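Local structure of valine-pyruvate aminotransferase (Salmonella typhimurium, 3G7Q) at residues Y168-E173 against N195-E200; P156-L161 against W381-Q386; A85-E90 against V224-I229; S249-P254 against C291-R296; N116-R121 against D265-A270. The protein catalyses the pyridoxal 5'-phosphate-dependent transfer of an amino group between valine and pyruvate, and is involved in alanine biosynthesis. All blocks are in the same frame, centred on the assembly; numbering follows the deposited sequence.

Contact 1: residues Y168-E173 against N195-E200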
# COMPACT_ATOMS: atom_id res chain seq x y z
N TYR A 168 -0.12 29.99 14.22
CA TYR A 168 1.26 29.93 13.79
C TYR A 168 1.39 30.58 12.43
O TYR A 168 0.49 30.48 11.58
CB TYR A 168 1.74 28.50 13.68
CG TYR A 168 1.85 27.74 15.00
CD1 TYR A 168 2.67 28.19 16.02
CD2 TYR A 168 1.20 26.55 15.16
CE1 TYR A 168 2.80 27.47 17.23
CE2 TYR A 168 1.32 25.81 16.33
CZ TYR A 168 2.13 26.28 17.37
OH TYR A 168 2.24 25.57 18.53
N HIS A 169 2.53 31.22 12.22
CA HIS A 169 2.89 31.88 10.95
C HIS A 169 4.30 31.51 10.52
O HIS A 169 5.17 31.29 11.35
CB HIS A 169 2.81 33.39 11.09
CG HIS A 169 1.40 33.89 11.20
ND1 HIS A 169 0.59 34.04 10.09
CD2 HIS A 169 0.66 34.25 12.27
CE1 HIS A 169 -0.59 34.50 10.48
NE2 HIS A 169 -0.57 34.64 11.80
N VAL A 170 4.52 31.51 9.21
CA VAL A 170 5.85 31.29 8.64
C VAL A 170 6.73 32.47 9.02
O VAL A 170 6.36 33.63 8.80
CB VAL A 170 5.82 31.17 7.11
CG1 VAL A 170 7.26 31.01 6.55
CG2 VAL A 170 4.90 30.03 6.62
N ASP A 171 7.91 32.20 9.58
CA ASP A 171 8.89 33.25 9.90
C ASP A 171 9.83 33.38 8.70
O ASP A 171 10.87 32.72 8.63
CB ASP A 171 9.63 32.89 11.19
CG ASP A 171 10.73 33.86 11.53
OD1 ASP A 171 10.88 34.89 10.84
OD2 ASP A 171 11.46 33.57 12.51
N PHE A 172 9.46 34.23 7.74
CA PHE A 172 10.24 34.34 6.52
C PHE A 172 11.64 34.93 6.74
O PHE A 172 12.56 34.59 6.01
CB PHE A 172 9.48 35.12 5.43
CG PHE A 172 8.36 34.34 4.82
CD1 PHE A 172 8.62 33.39 3.85
CD2 PHE A 172 7.05 34.54 5.23
CE1 PHE A 172 7.59 32.66 3.28
CE2 PHE A 172 6.03 33.81 4.67
CZ PHE A 172 6.30 32.87 3.69
N GLU A 173 11.78 35.77 7.76
CA GLU A 173 13.05 36.43 8.06
C GLU A 173 14.15 35.42 8.38
O GLU A 173 15.30 35.66 8.05
CB GLU A 173 12.92 37.42 9.22
CG GLU A 173 12.20 38.73 8.88
CD GLU A 173 10.73 38.55 8.49
OE1 GLU A 173 10.05 37.61 9.02
OE2 GLU A 173 10.26 39.36 7.65
N ASN A 195 -4.35 24.57 11.49
CA ASN A 195 -3.95 25.80 10.85
C ASN A 195 -4.21 25.79 9.35
O ASN A 195 -4.05 24.75 8.70
CB ASN A 195 -2.46 26.04 11.04
CG ASN A 195 -2.04 27.44 10.58
OD1 ASN A 195 -2.68 28.44 10.92
ND2 ASN A 195 -0.96 27.50 9.78
N VAL A 196 -4.54 26.96 8.82
CA VAL A 196 -4.66 27.15 7.38
C VAL A 196 -3.66 28.24 6.99
O VAL A 196 -3.87 29.43 7.26
CB VAL A 196 -6.10 27.46 6.95
CG1 VAL A 196 -6.14 27.97 5.49
CG2 VAL A 196 -6.96 26.21 7.12
N ILE A 197 -2.54 27.82 6.44
CA ILE A 197 -1.54 28.77 5.98
C ILE A 197 -2.22 29.83 5.08
O ILE A 197 -3.06 29.49 4.25
CB ILE A 197 -0.40 27.99 5.28
CG1 ILE A 197 0.71 28.93 4.85
CG2 ILE A 197 -0.95 27.12 4.11
CD1 ILE A 197 1.88 28.21 4.21
N THR A 198 -1.87 31.10 5.27
CA THR A 198 -2.56 32.21 4.57
C THR A 198 -2.24 32.23 3.08
O THR A 198 -1.21 31.68 2.64
CB THR A 198 -2.25 33.58 5.18
OG1 THR A 198 -0.91 33.99 4.85
CG2 THR A 198 -2.49 33.59 6.72
N ASP A 199 -3.13 32.83 2.29
CA ASP A 199 -2.84 32.96 0.87
C ASP A 199 -1.48 33.63 0.63
O ASP A 199 -0.72 33.16 -0.21
CB ASP A 199 -3.92 33.78 0.14
CG ASP A 199 -5.28 33.13 0.18
OD1 ASP A 199 -5.35 31.90 0.26
OD2 ASP A 199 -6.25 33.88 0.14
N GLU A 200 -1.17 34.65 1.40
CA GLU A 200 0.08 35.40 1.23
C GLU A 200 1.29 34.52 1.57
O GLU A 200 2.28 34.51 0.85
CB GLU A 200 0.06 36.65 2.11
CG GLU A 200 1.21 37.62 1.87
O HOH W 1 -0.48 30.51 9.03

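Contact 2: residues P156-L161 against W381-Q386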
# COMPACT_ATOMS: atom_id res chain seq x y z
N PRO A 156 7.91 28.42 13.89
CA PRO A 156 6.97 29.43 13.43
C PRO A 156 6.88 30.65 14.37
O PRO A 156 7.27 30.58 15.55
CB PRO A 156 5.65 28.66 13.49
CG PRO A 156 5.79 27.82 14.70
CD PRO A 156 7.23 27.34 14.62
N ASN A 157 6.38 31.76 13.85
CA ASN A 157 6.01 32.88 14.70
C ASN A 157 4.65 32.55 15.28
O ASN A 157 3.91 31.74 14.71
CB ASN A 157 5.91 34.18 13.91
CG ASN A 157 7.25 34.74 13.50
OD1 ASN A 157 8.26 34.51 14.15
ND2 ASN A 157 7.26 35.52 12.42
N ILE A 158 4.29 33.19 16.39
CA ILE A 158 2.99 32.97 17.04
C ILE A 158 2.22 34.29 17.10
O ILE A 158 2.76 35.29 17.54
CB ILE A 158 3.17 32.45 18.45
CG1 ILE A 158 3.81 31.05 18.40
CG2 ILE A 158 1.83 32.43 19.22
CD1 ILE A 158 4.22 30.51 19.78
N GLU A 159 0.99 34.27 16.63
CA GLU A 159 0.09 35.42 16.71
C GLU A 159 -0.98 35.08 17.74
O GLU A 159 -1.69 34.09 17.57
CB GLU A 159 -0.60 35.64 15.37
CG GLU A 159 -1.67 36.74 15.38
CD GLU A 159 -2.43 36.88 14.07
OE1 GLU A 159 -2.52 35.92 13.26
OE2 GLU A 159 -3.01 37.97 13.89
N LEU A 160 -1.08 35.85 18.83
CA LEU A 160 -2.16 35.61 19.82
C LEU A 160 -3.46 36.18 19.26
O LEU A 160 -3.44 37.24 18.64
CB LEU A 160 -1.82 36.22 21.17
CG LEU A 160 -0.56 35.65 21.84
CD1 LEU A 160 -0.20 36.43 23.12
CD2 LEU A 160 -0.74 34.14 22.13
N LEU A 161 -4.55 35.45 19.46
CA LEU A 161 -5.85 35.84 18.94
C LEU A 161 -6.90 35.90 20.07
O LEU A 161 -6.66 35.42 21.18
CB LEU A 161 -6.29 34.84 17.89
CG LEU A 161 -5.43 34.80 16.63
CD1 LEU A 161 -5.85 33.58 15.79
CD2 LEU A 161 -5.52 36.15 15.86
N TRP A 381 13.17 24.19 21.60
CA TRP A 381 12.17 25.20 21.89
C TRP A 381 11.24 24.68 22.98
O TRP A 381 10.53 23.70 22.74
CB TRP A 381 11.39 25.48 20.61
CG TRP A 381 10.48 26.64 20.63
CD1 TRP A 381 10.61 27.78 21.35
CD2 TRP A 381 9.35 26.83 19.76
NE1 TRP A 381 9.59 28.65 21.03
CE2 TRP A 381 8.83 28.11 20.04
CE3 TRP A 381 8.72 26.03 18.80
CZ2 TRP A 381 7.68 28.61 19.40
CZ3 TRP A 381 7.59 26.53 18.14
CH2 TRP A 381 7.09 27.82 18.44
N PRO A 382 11.29 25.28 24.19
CA PRO A 382 10.45 24.77 25.28
C PRO A 382 8.97 24.67 24.93
O PRO A 382 8.25 23.78 25.40
CB PRO A 382 10.70 25.79 26.40
CG PRO A 382 12.10 26.26 26.16
CD PRO A 382 12.17 26.37 24.65
N HIS A 383 8.51 25.60 24.11
CA HIS A 383 7.14 25.56 23.60
C HIS A 383 6.67 24.19 23.13
O HIS A 383 5.51 23.82 23.37
CB HIS A 383 7.04 26.53 22.43
CG HIS A 383 5.68 26.58 21.79
ND1 HIS A 383 4.67 27.37 22.29
CD2 HIS A 383 5.21 26.02 20.65
CE1 HIS A 383 3.60 27.25 21.50
NE2 HIS A 383 3.91 26.44 20.50
N THR A 384 7.53 23.42 22.49
CA THR A 384 7.13 22.10 21.97
C THR A 384 6.71 21.16 23.09
O THR A 384 5.97 20.22 22.86
CB THR A 384 8.21 21.43 21.12
OG1 THR A 384 9.32 21.00 21.93
CG2 THR A 384 8.70 22.40 20.02
N HIS A 385 7.17 21.43 24.31
CA HIS A 385 6.82 20.62 25.47
C HIS A 385 5.63 21.16 26.26
O HIS A 385 5.37 20.73 27.38
CB HIS A 385 8.05 20.50 26.37
CG HIS A 385 9.16 19.76 25.72
ND1 HIS A 385 9.12 18.38 25.59
CD2 HIS A 385 10.28 20.17 25.08
CE1 HIS A 385 10.20 17.98 24.95
NE2 HIS A 385 10.92 19.04 24.62
N GLN A 386 4.89 22.10 25.68
CA GLN A 386 3.75 22.69 26.35
C GLN A 386 2.45 22.47 25.56
O GLN A 386 1.43 23.00 25.94
CB GLN A 386 3.97 24.20 26.53
CG GLN A 386 5.17 24.50 27.38
CD GLN A 386 5.52 25.98 27.49
OE1 GLN A 386 4.80 26.88 27.02
NE2 GLN A 386 6.66 26.23 28.11

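Contact 3: residues A85-E90 against V224-I229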
# COMPACT_ATOMS: atom_id res chain seq x y z
N ALA A 85 -9.50 14.18 -13.31
CA ALA A 85 -9.02 15.22 -14.22
C ALA A 85 -10.19 16.11 -14.65
O ALA A 85 -10.11 17.34 -14.53
CB ALA A 85 -8.30 14.62 -15.45
N VAL A 86 -11.28 15.49 -15.13
CA VAL A 86 -12.46 16.25 -15.56
C VAL A 86 -13.03 17.07 -14.40
O VAL A 86 -13.35 18.25 -14.57
CB VAL A 86 -13.54 15.33 -16.19
CG1 VAL A 86 -14.81 16.10 -16.46
CG2 VAL A 86 -13.02 14.72 -17.49
N LEU A 87 -13.10 16.48 -13.21
CA LEU A 87 -13.60 17.18 -12.04
C LEU A 87 -12.81 18.44 -11.73
O LEU A 87 -13.41 19.53 -11.51
CB LEU A 87 -13.54 16.29 -10.80
CG LEU A 87 -13.95 16.89 -9.46
CD1 LEU A 87 -15.44 17.17 -9.48
CD2 LEU A 87 -13.58 15.96 -8.30
N LEU A 88 -11.49 18.31 -11.70
CA LEU A 88 -10.63 19.46 -11.34
C LEU A 88 -10.60 20.51 -12.44
O LEU A 88 -10.61 21.73 -12.16
CB LEU A 88 -9.23 19.00 -10.95
CG LEU A 88 -9.14 18.15 -9.67
CD1 LEU A 88 -7.71 17.62 -9.50
CD2 LEU A 88 -9.63 18.88 -8.38
N ARG A 89 -10.58 20.05 -13.68
CA ARG A 89 -10.67 20.96 -14.82
C ARG A 89 -11.96 21.78 -14.80
O ARG A 89 -11.93 23.01 -14.93
CB ARG A 89 -10.63 20.18 -16.13
CG ARG A 89 -9.30 19.56 -16.48
CD ARG A 89 -9.44 18.60 -17.65
NE ARG A 89 -9.50 19.29 -18.92
CZ ARG A 89 -8.45 19.83 -19.54
NH1 ARG A 89 -7.23 19.80 -18.99
NH2 ARG A 89 -8.61 20.44 -20.71
N GLU A 90 -13.11 21.12 -14.62
CA GLU A 90 -14.40 21.83 -14.72
C GLU A 90 -14.83 22.59 -13.48
O GLU A 90 -15.57 23.57 -13.60
CB GLU A 90 -15.52 20.88 -15.17
CG GLU A 90 -15.43 20.48 -16.64
CD GLU A 90 -15.48 21.67 -17.59
OE1 GLU A 90 -16.42 22.51 -17.49
OE2 GLU A 90 -14.58 21.76 -18.45
N VAL A 224 -10.32 21.44 0.19
CA VAL A 224 -11.24 21.58 -0.93
C VAL A 224 -10.60 20.99 -2.16
O VAL A 224 -9.41 21.16 -2.35
CB VAL A 224 -11.52 23.10 -1.12
CG1 VAL A 224 -11.91 23.44 -2.51
CG2 VAL A 224 -12.53 23.57 -0.07
N PRO A 225 -11.39 20.39 -3.07
CA PRO A 225 -12.83 20.23 -3.11
C PRO A 225 -13.41 19.09 -2.27
O PRO A 225 -14.61 19.08 -2.07
CB PRO A 225 -13.10 19.98 -4.61
CG PRO A 225 -11.86 19.37 -5.10
CD PRO A 225 -10.75 19.97 -4.33
N PHE A 226 -12.58 18.16 -1.80
CA PHE A 226 -13.03 17.09 -0.90
C PHE A 226 -11.88 16.72 0.03
O PHE A 226 -10.75 16.65 -0.42
CB PHE A 226 -13.52 15.85 -1.67
CG PHE A 226 -12.50 15.25 -2.57
CD1 PHE A 226 -11.64 14.28 -2.09
CD2 PHE A 226 -12.39 15.66 -3.88
CE1 PHE A 226 -10.66 13.74 -2.92
CE2 PHE A 226 -11.44 15.12 -4.70
CZ PHE A 226 -10.59 14.17 -4.22
N PRO A 227 -12.17 16.44 1.31
CA PRO A 227 -13.48 16.38 1.96
C PRO A 227 -14.07 17.69 2.43
O PRO A 227 -15.20 17.72 2.93
CB PRO A 227 -13.20 15.46 3.15
CG PRO A 227 -11.82 15.85 3.54
CD PRO A 227 -11.09 16.05 2.24
N GLY A 228 -13.35 18.79 2.26
CA GLY A 228 -13.91 20.10 2.59
C GLY A 228 -14.03 20.42 4.07
O GLY A 228 -14.85 21.24 4.45
N ILE A 229 -13.19 19.81 4.88
CA ILE A 229 -13.18 20.08 6.33
C ILE A 229 -12.28 21.29 6.59
O ILE A 229 -11.16 21.18 7.15
CB ILE A 229 -12.75 18.84 7.14
CG1 ILE A 229 -13.56 17.58 6.75
CG2 ILE A 229 -12.93 19.13 8.68
CD1 ILE A 229 -13.05 16.27 7.25

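Contact 4: residues S249-P254 against C291-R296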
# COMPACT_ATOMS: atom_id res chain seq x y z
N SER A 249 -9.90 9.09 2.49
CA SER A 249 -10.19 8.62 3.85
C SER A 249 -10.97 9.58 4.73
O SER A 249 -11.90 9.16 5.43
CB SER A 249 -8.90 8.20 4.57
OG SER A 249 -8.14 9.32 4.91
N LYS A 250 -10.67 10.87 4.64
CA LYS A 250 -11.34 11.84 5.51
C LYS A 250 -12.76 12.18 5.04
O LYS A 250 -13.48 12.95 5.70
CB LYS A 250 -10.45 13.06 5.76
CG LYS A 250 -8.99 12.69 6.17
CD LYS A 250 -8.88 11.83 7.43
CE LYS A 250 -7.43 11.38 7.65
NZ LYS A 250 -7.32 10.58 8.88
N LEU A 251 -13.17 11.59 3.92
CA LEU A 251 -14.55 11.66 3.46
C LEU A 251 -15.41 10.73 4.32
O LEU A 251 -16.64 10.75 4.22
CB LEU A 251 -14.66 11.20 2.00
CG LEU A 251 -15.96 11.54 1.26
CD1 LEU A 251 -15.97 13.01 0.93
CD2 LEU A 251 -16.11 10.72 -0.01
N GLY A 252 -14.78 9.90 5.16
CA GLY A 252 -15.47 8.92 6.00
C GLY A 252 -15.28 7.50 5.48
O GLY A 252 -16.10 6.62 5.77
N LEU A 253 -14.20 7.27 4.74
CA LEU A 253 -13.88 5.97 4.17
C LEU A 253 -12.47 5.56 4.59
O LEU A 253 -11.64 5.23 3.74
CB LEU A 253 -14.01 6.01 2.65
CG LEU A 253 -15.42 6.29 2.10
CD1 LEU A 253 -15.41 6.54 0.59
CD2 LEU A 253 -16.39 5.12 2.48
N PRO A 254 -12.20 5.56 5.91
CA PRO A 254 -10.84 5.26 6.37
C PRO A 254 -10.41 3.83 6.06
O PRO A 254 -9.22 3.55 6.11
CB PRO A 254 -10.94 5.50 7.88
CG PRO A 254 -12.36 5.21 8.21
CD PRO A 254 -13.10 5.80 7.05
N CYS A 291 -15.38 7.24 -8.44
CA CYS A 291 -15.89 7.40 -9.79
C CYS A 291 -17.40 7.61 -9.77
O CYS A 291 -17.94 8.49 -10.45
CB CYS A 291 -15.60 6.20 -10.68
SG CYS A 291 -13.96 6.10 -11.35
N GLU A 292 -18.08 6.79 -8.97
CA GLU A 292 -19.52 6.85 -8.86
C GLU A 292 -19.98 8.16 -8.23
O GLU A 292 -20.93 8.77 -8.72
CB GLU A 292 -20.01 5.65 -8.05
CG GLU A 292 -21.46 5.31 -8.19
CD GLU A 292 -21.88 5.00 -9.64
OE1 GLU A 292 -21.09 4.48 -10.47
OE2 GLU A 292 -23.03 5.34 -9.94
N MSE A 293 -19.32 8.59 -7.15
CA MSE A 293 -19.69 9.85 -6.51
C MSE A 293 -19.49 11.03 -7.46
O MSE A 293 -20.31 11.96 -7.48
CB MSE A 293 -18.91 10.07 -5.20
CG MSE A 293 -19.34 9.11 -4.11
SE MSE A 293 -18.47 9.47 -2.43
CE MSE A 293 -16.75 8.87 -2.94
N ILE A 294 -18.42 11.01 -8.24
CA ILE A 294 -18.15 12.09 -9.21
C ILE A 294 -19.22 12.09 -10.31
O ILE A 294 -19.77 13.14 -10.65
CB ILE A 294 -16.75 11.97 -9.81
CG1 ILE A 294 -15.71 12.30 -8.74
CG2 ILE A 294 -16.59 12.92 -11.02
CD1 ILE A 294 -14.29 11.90 -9.11
N LYS A 295 -19.52 10.91 -10.83
CA LYS A 295 -20.57 10.74 -11.86
C LYS A 295 -21.93 11.22 -11.39
O LYS A 295 -22.68 11.84 -12.16
CB LYS A 295 -20.66 9.26 -12.23
CG LYS A 295 -21.70 8.91 -13.27
CD LYS A 295 -21.68 7.40 -13.57
N ARG A 296 -22.26 10.97 -10.12
CA ARG A 296 -23.53 11.38 -9.56
C ARG A 296 -23.53 12.83 -9.06
O ARG A 296 -24.55 13.30 -8.55
CB ARG A 296 -23.91 10.46 -8.41
CG ARG A 296 -24.08 9.02 -8.80
CD ARG A 296 -24.40 8.17 -7.61
NE ARG A 296 -24.55 6.78 -8.04
CZ ARG A 296 -25.25 5.85 -7.39
NH1 ARG A 296 -25.93 6.14 -6.27
NH2 ARG A 296 -25.31 4.62 -7.87

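Contact 5: residues N116-R121 against D265-A270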
# COMPACT_ATOMS: atom_id res chain seq x y z
N ASN A 116 11.57 10.02 -1.12
CA ASN A 116 12.56 9.27 -1.89
C ASN A 116 12.93 9.91 -3.21
O ASN A 116 14.06 9.79 -3.66
CB ASN A 116 12.07 7.84 -2.17
CG ASN A 116 12.31 6.92 -1.01
OD1 ASN A 116 13.44 6.49 -0.79
ND2 ASN A 116 11.25 6.60 -0.27
N LEU A 117 11.97 10.57 -3.85
CA LEU A 117 12.22 11.17 -5.16
C LEU A 117 13.01 12.49 -5.07
O LEU A 117 13.85 12.75 -5.92
CB LEU A 117 10.87 11.41 -5.85
CG LEU A 117 10.81 11.75 -7.32
CD1 LEU A 117 11.36 10.60 -8.15
CD2 LEU A 117 9.37 12.05 -7.74
N PHE A 118 12.76 13.29 -4.04
CA PHE A 118 13.40 14.60 -3.92
C PHE A 118 14.40 14.80 -2.76
O PHE A 118 15.14 15.78 -2.79
CB PHE A 118 12.32 15.70 -3.83
CG PHE A 118 11.43 15.78 -5.05
CD1 PHE A 118 11.87 16.43 -6.19
CD2 PHE A 118 10.17 15.24 -5.04
CE1 PHE A 118 11.07 16.51 -7.32
CE2 PHE A 118 9.36 15.31 -6.15
CZ PHE A 118 9.81 15.95 -7.29
N ALA A 119 14.39 13.94 -1.75
CA ALA A 119 15.27 14.08 -0.60
C ALA A 119 16.22 12.88 -0.53
O ALA A 119 16.10 11.94 -1.31
CB ALA A 119 14.48 14.20 0.69
N GLY A 120 17.18 12.92 0.39
CA GLY A 120 18.16 11.83 0.53
C GLY A 120 19.43 12.07 -0.25
O GLY A 120 19.64 13.18 -0.75
N ARG A 121 20.26 11.03 -0.39
CA ARG A 121 21.57 11.13 -1.06
C ARG A 121 21.50 11.47 -2.55
O ARG A 121 20.67 10.95 -3.27
CB ARG A 121 22.36 9.82 -0.89
N ASP A 265 3.68 16.10 -15.23
CA ASP A 265 3.78 14.71 -15.76
C ASP A 265 5.10 13.97 -15.52
O ASP A 265 5.10 12.74 -15.39
CB ASP A 265 3.38 14.66 -17.25
CG ASP A 265 4.13 15.65 -18.09
OD1 ASP A 265 5.37 15.75 -17.95
OD2 ASP A 265 3.47 16.31 -18.91
N LYS A 266 6.21 14.71 -15.44
CA LYS A 266 7.51 14.11 -15.15
C LYS A 266 7.55 13.54 -13.75
O LYS A 266 8.09 12.46 -13.52
CB LYS A 266 8.65 15.12 -15.36
CG LYS A 266 8.84 15.51 -16.81
CD LYS A 266 10.10 16.35 -17.02
N THR A 267 6.97 14.27 -12.81
CA THR A 267 6.93 13.82 -11.44
C THR A 267 6.03 12.60 -11.34
O THR A 267 6.39 11.59 -10.71
CB THR A 267 6.47 14.98 -10.51
OG1 THR A 267 7.46 16.02 -10.54
CG2 THR A 267 6.28 14.52 -9.09
N ILE A 268 4.88 12.67 -12.00
CA ILE A 268 3.93 11.57 -11.98
C ILE A 268 4.55 10.29 -12.57
O ILE A 268 4.37 9.21 -12.02
CB ILE A 268 2.62 11.92 -12.71
CG1 ILE A 268 1.88 13.04 -11.93
CG2 ILE A 268 1.71 10.70 -12.86
CD1 ILE A 268 1.53 12.73 -10.46
N THR A 269 5.27 10.45 -13.66
CA THR A 269 5.97 9.32 -14.28
C THR A 269 6.95 8.68 -13.29
O THR A 269 6.97 7.46 -13.15
CB THR A 269 6.69 9.76 -15.52
OG1 THR A 269 5.74 10.23 -16.49
CG2 THR A 269 7.47 8.58 -16.12
N ALA A 270 7.75 9.49 -12.61
CA ALA A 270 8.71 8.99 -11.62
C ALA A 270 8.01 8.24 -10.49
O ALA A 270 8.49 7.19 -10.03
CB ALA A 270 9.55 10.14 -11.07

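Contact 1: residues Y168-E173 against N195-E200
Asn195 meets the backbone of Tyr168 directly after the Asn-Pro-Thr-Gly sequence characteristic of this aminotransferase family, beside the end of strand 165-169. A chi1 of -171° carries its amide away from the backbone N and toward the strand. The gap from Asn195 ND2 to Tyr168 O, 3.8 Å, is too wide for a direct bond, and one water fills it: it accepts from Asn195 ND2 at 3.1 Å and donates to Tyr168 O at 2.7 Å. The other amide atom, OD1, bonds to Lys167 NZ, so both ends of the group are engaged and its rotation is fixed. Val196 turns its side chain away, while its carbonyl O also receives Lys167 NZ. Next, Ile197 extends its chain until, in the conformer given here, CD1 lies 4.3 Å from Val170 CG2, a loose apolar touch of uncertain weight because a second conformer exists. Thr198 is the N-cap of helix 199-211, its hydroxyl capping a backbone N of the first turn. The methyl is left to face His169: Thr198 CG2 comes to the edge of the imidazole, near its plane, 4.3 Å from His169 CE1. That ring bonds through ND1 to Glu201 and through NE2 to Glu159, two carboxylates that probably favour its protonated form and limit its rotation. Asp199 then opens the helix, and its OD1 takes both a salt bridge from Arg188 NH2 and a hydrogen bond from the backbone N of Arg235.

Contact 2: residues P156-L161 against W381-Q386
Pro156 and Ile158 pack against Trp381 and His383, joining strand 157-161, an outermost strand of the mixed six-stranded sheet, to the 3-10 turn 382-384 that leads into strand 387-391 of the same sheet. The nearest alpha carbons, of Ile158 and His383, are still 10.7 Å apart, so side chains alone bridge the gap and no hydrogen bond crosses it. The apolar contacts centre on the six-membered ring of Trp381. Pro156 CD lies 3.6 Å from Trp381 CZ3, and Ile158 CD1 reaches Trp381 CZ2 at 4.0 Å; both carbons approach the indole obliquely. The Trp381 side chain starts out toward the strand, and its position is also set from within its own segment, because His383 CB sits over the centre of one indole face, 3.3 Å above the plane. Arg155 adds a cation-pi interaction to the same tryptophan. A CH-pi contact makes up the remainder: Ile158 and His383 come from opposite directions, and the isoleucine places its terminal methyl over one face of the imidazole. That ring is held in orientation by a hydrogen bond between NE2 and Tyr168 OH and by an edge-to-face contact with Trp345. Ile158 CD1 stands 4.1 Å from the imidazole centroid of His383 and 27° off the ring normal, with CE1 its closest ring atom.

Contact 3: residues A85-E90 against V224-I229
Pro225, Leu88 and Leu87 contribute the most buried surface here, with Phe226 close behind. Leu88 and Pro225 meet at about a right angle: Leu88 CD2 touches the proline ring at CG, 4.0 Å away. With chi1 at -66° and the chain extended beyond it, Leu88 carries CD2 to the loop, although its first bond points along the loop rather than at it. Leu87, one residue earlier, starts toward the loop directly. Its CD2 lies 4.3 Å from Phe226 CE2 and approaches the ring obliquely. Pro225 and Pro227 both follow cis peptide bonds, which bracket Phe226 and probably help to turn the chain as it presents proline and phenylalanine to the helix. No hydrogen bond crosses, and the contact is wholly apolar. Its neighbours include strands of the central sheet, where Leu88 packs on Ile262 and both Pro225 and Phe226 on Met246, and helix 299-325, where Phe226 meets Leu299 and Ser303. Helix 77-92 thus covers the seven-stranded sheet with the loop wedged beside it, a helix-against-sheet packing as in the large domain of fold-type I pyridoxal-phosphate enzymes.

Contact 4: residues S249-P254 against C291-R296
Leu251 and Met293 face each other with alpha carbons 11.4 Å apart, the nearest such pair between the 3-10 turn 249-251 with its following loop and the last turns of helix 285-295. The gap is closed by side chains reaching tip to tip. Met293, present as selenomethionine, extends through CG and then bends at chi3 (-71°), turning its terminal methyl toward the loop. In the conformers given, Leu251 CD2 lies 3.5 Å from Met293 CE and 3.6 Å from Met293 SE; both residues have a second conformer, so the exact closeness is doubtful. Leu253 adds a more distant touch, its CD1 at 4.4 Å from the same Met293 CE. The loop gets its shape from Ser249 O, which accepts the backbone N of both Gly252 and Leu253, and from the positive phi of Gly252, 107°. Lys250 of the turn, probably the cofactor-binding lysine as in relatives, bonds through NZ to Gly39 O. Around the contact, helix 299-325 covers Leu251, and Cys69 of the second subunit packs on Leu253. At the end of the helix, Arg296 grips Glu292 side-on: NE lies 2.8 Å from Glu292 OE2, and NH2 shares that oxygen at 3.2 Å from above the carboxylate plane. Arg296 NH1 forms a salt bridge with Asp57. Glu292 OE1 is taken by Lys63 and Gln75, which probably keeps this buried carboxylate ionised. Between loop and helix, then, there is only dispersion and shape fit, with the charges settled within the segment 291-296 and toward Lys63 and Asp57.

Contact 5: residues N116-R121 against D265-A270
Two helices packed on the same face of the seven-stranded sheet of this aminotransferase fold meet here, the last turn of helix 107-118 against the first turns of helix 265-278. The backbones come near at Leu117 and Ala270, whose alpha carbons are 7.7 Å apart, a spacing made possible by the small alanine. Leu117 uses both branches: CD1 presses on Ala270 CB at 3.5 Å, tighter than usual for two methyl groups. CD2 also reaches Ala270 CB, at 3.8 Å, and touches Thr267 CG2 at 4.2 Å. The leucine's chi1 of -167° turns the isobutyl group onto the other helix. Phe118 comes in beside it, crossing Thr267 at about a right angle. Its CZ lies 4.0 Å from Thr267 OG1, which sits at the ring edge near its plane. Phe118 and Thr267 both also pack on Ile243 of strand 242-247, so the sheet lies beneath the pair. Helix 107-118 ends at Phe118, and Ala119 is the first residue to leave helical angles. The opening turn of helix 265-278 is held by Asn264 OD1, which accepts Thr267 N, and by Asp265 O, which takes Thr269 N on one face of its plane and Thr269 OG1, 2.8 Å away, on the other.

In the fold
The contacts fall into two touching pairs and one outlier. Contacts 1 and 2 share neighbouring strands of the six-stranded sheet, and Tyr168 OH meets His383 NE2 at 2.7 Å. Contacts 3 and 4, with centres 11 Å apart, meet at several points, among them Pro227 CB, 3.6 Å from Lys250 O, and Leu87 CD2, 4.2 Å from Ile294 CD1. Lys250, probably the lysine that carries pyridoxal phosphate as in relatives, places this pair beside the likely active site. Contact 2 is on the other side of the chain's centre, its centre about 36 Å from that of contact 4. Contact 5 stands apart, its nearest atoms about 10 Å from contact 3.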